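Local structure of programmed Cell Death Protein 5 Homolog (Leishmania major, 6VMT) at residues Lys36-Met39 / Leu40-Phe43. The protein probably binds DNA and is a small, largely helical member of the PDCD5 family. Residues are numbered along the deposited sequence; the frame is centred on the assembly and turned at random.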
ATOM      1  N   LYS A  36       4.881   0.276  -5.408  1.00 71.03           N
ATOM      2  CA  LYS A  36       4.589   0.240  -3.957  1.00 69.20           C
ATOM      3  C   LYS A  36       5.636  -0.656  -3.313  1.00 63.20           C
ATOM      4  O   LYS A  36       6.184  -0.242  -2.314  1.00 78.68           O
ATOM      5  CB  LYS A  36       3.148  -0.222  -3.696  1.00 78.31           C
ATOM      6  CG  LYS A  36       2.668  -0.167  -2.250  1.00 87.73           C
ATOM      7  CD  LYS A  36       1.275   0.460  -2.059  1.00105.85           C
ATOM      8  CE  LYS A  36       0.740   0.378  -0.635  1.00107.94           C
ATOM      9  NZ  LYS A  36      -0.281   1.417  -0.324  1.00106.40           N
ATOM     10  N   GLU A  37       5.909  -1.838  -3.858  1.00 66.02           N
ATOM     11  CA  GLU A  37       6.763  -2.824  -3.152  1.00 69.31           C
ATOM     12  C   GLU A  37       8.158  -2.227  -3.073  1.00 70.66           C
ATOM     13  O   GLU A  37       8.824  -2.423  -2.036  1.00 78.47           O
ATOM     14  CB  GLU A  37       6.736  -4.205  -3.808  1.00 87.37           C
ATOM     15  CG  GLU A  37       5.531  -5.047  -3.391  1.00110.38           C
ATOM     16  CD  GLU A  37       5.442  -5.447  -1.918  1.00124.07           C
ATOM     17  OE1 GLU A  37       4.977  -4.631  -1.084  1.00118.93           O
ATOM     18  OE2 GLU A  37       5.820  -6.592  -1.601  1.00140.38           O
ATOM     19  N   ASN A  38       8.552  -1.477  -4.101  1.00 62.44           N
ATOM     20  CA  ASN A  38       9.892  -0.848  -4.168  1.00 63.23           C
ATOM     21  C   ASN A  38       9.944   0.307  -3.176  1.00 56.80           C
ATOM     22  O   ASN A  38      10.936   0.454  -2.470  1.00 68.61           O
ATOM     23  CB  ASN A  38      10.223  -0.334  -5.569  1.00 73.41           C
ATOM     24  CG  ASN A  38      10.547  -1.436  -6.550  1.00 75.78           C
ATOM     25  OD1 ASN A  38      10.601  -2.613  -6.193  1.00 79.00           O
ATOM     26  ND2 ASN A  38      10.739  -1.054  -7.799  1.00 81.77           N
ATOM     27  N   MET A  39       8.917   1.135  -3.168  1.00 51.02           N
ATOM     28  CA  MET A  39       8.857   2.321  -2.292  1.00 42.55           C
ATOM     29  C   MET A  39       9.033   1.854  -0.843  1.00 48.38           C
ATOM     30  O   MET A  39       9.848   2.437  -0.149  1.00 65.62           O
ATOM     31  CB  MET A  39       7.534   3.044  -2.522  1.00 40.45           C
ATOM     32  CG  MET A  39       7.510   3.875  -3.768  1.00 39.06           C
ATOM     33  SD  MET A  39       6.031   4.929  -3.753  1.00 38.40           S
ATOM     34  CE  MET A  39       5.936   5.719  -5.364  1.00 69.33           C
ATOM     35  N   LEU A  40       8.407   0.759  -0.432  1.00 49.95           N
ATOM     36  CA  LEU A  40       8.536   0.205   0.944  1.00 51.20           C
ATOM     37  C   LEU A  40       9.881  -0.458   1.164  1.00 52.17           C
ATOM     38  O   LEU A  40      10.337  -0.401   2.294  1.00 76.20           O
ATOM     39  CB  LEU A  40       7.448  -0.832   1.215  1.00 54.15           C
ATOM     40  CG  LEU A  40       6.031  -0.289   1.325  1.00 55.78           C
ATOM     41  CD1 LEU A  40       5.056  -1.433   1.508  1.00 60.62           C
ATOM     42  CD2 LEU A  40       5.915   0.687   2.485  1.00 67.38           C
ATOM     43  N   ARG A  41      10.466  -1.131   0.176  1.00 63.00           N
ATOM     44  CA  ARG A  41      11.817  -1.750   0.345  1.00 68.33           C
ATOM     45  C   ARG A  41      12.797  -0.651   0.763  1.00 62.80           C
ATOM     46  O   ARG A  41      13.590  -0.898   1.665  1.00 75.20           O
ATOM     47  CB  ARG A  41      12.346  -2.407  -0.934  1.00 78.12           C
ATOM     48  CG  ARG A  41      11.836  -3.814  -1.209  1.00 94.94           C
ATOM     49  CD  ARG A  41      11.888  -4.183  -2.692  1.00112.99           C
ATOM     50  NE  ARG A  41      12.084  -5.612  -2.898  1.00127.67           N
ATOM     51  CZ  ARG A  41      13.244  -6.254  -2.728  1.00151.04           C
ATOM     52  NH1 ARG A  41      14.333  -5.597  -2.348  1.00153.83           N
ATOM     53  NH2 ARG A  41      13.309  -7.560  -2.935  1.00146.48           N
ATOM     54  N   ALA A  42      12.687   0.531   0.148  1.00 56.53           N
ATOM     55  CA  ALA A  42      13.619   1.678   0.271  1.00 52.94           C
ATOM     56  C   ALA A  42      13.389   2.460   1.565  1.00 55.21           C
ATOM     57  O   ALA A  42      14.375   3.049   2.081  1.00 55.51           O
ATOM     58  CB  ALA A  42      13.423   2.591  -0.905  1.00 49.89           C
ATOM     59  N   PHE A  43      12.125   2.524   1.994  1.00 55.96           N
ATOM     60  CA  PHE A  43      11.614   3.454   3.030  1.00 57.17           C
ATOM     61  C   PHE A  43      11.640   2.767   4.388  1.00 59.44           C
ATOM     62  O   PHE A  43      11.971   3.429   5.397  1.00 59.72           O
ATOM     63  CB  PHE A  43      10.178   3.892   2.736  1.00 50.73           C
ATOM     64  CG  PHE A  43       9.997   4.813   1.550  1.00 50.55           C
ATOM     65  CD1 PHE A  43      11.077   5.256   0.805  1.00 51.32           C
ATOM     66  CD2 PHE A  43       8.740   5.272   1.206  1.00 46.79           C
ATOM     67  CE1 PHE A  43      10.895   6.123  -0.258  1.00 50.40           C
ATOM     68  CE2 PHE A  43       8.561   6.154   0.156  1.00 50.90           C
ATOM     69  CZ  PHE A  43       9.637   6.573  -0.581  1.00 51.73           C
TER
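Met39 and Phe43 sit one turn apart at the C-terminal end of the long alpha-helix 12-43, part of a predicted coiled coil. The backbone carbonyl of Met39 lies over one face of the Phe43 ring. Its O sits above the CG side of the ring, 2.9 Å from Phe43 CG. A chi1 of -70° turns the ring back along the helix, with CG close to the Phe43 N and opposite the Phe43 C. The Met39 side chain leads away from Phe43. Its CB alone approaches the ring, 4.2 Å from Phe43 CE2.

Regular i to i+4 bonds of 3.0 to 3.2 Å carry the turn: Leu40 N to Lys36 O, Arg41 N to Glu37 O and Ala42 N to Asn38 O. A fourth bond, Phe43 N to Met39 O, is weak, with an N-H...O angle of 126°. Leu40 is buried and packs on Glu67 of helix 46-75, while Phe43 rests on Val74 of that helix. This side therefore joins the long helix to the rest of the helical bundle.

The Glu37 chain folds back about its CB-CG bond (chi2 -64°), and its OE2 forms a salt bridge with Lys53. Its other oxygen, OE1, stays 4.1 Å from Leu40 CD1. On the exposed side, the Asn38 amide and Arg41 guanidinium planes are nearly perpendicular. There Asn38 OD1 lies 4.0 Å from Arg41 CD.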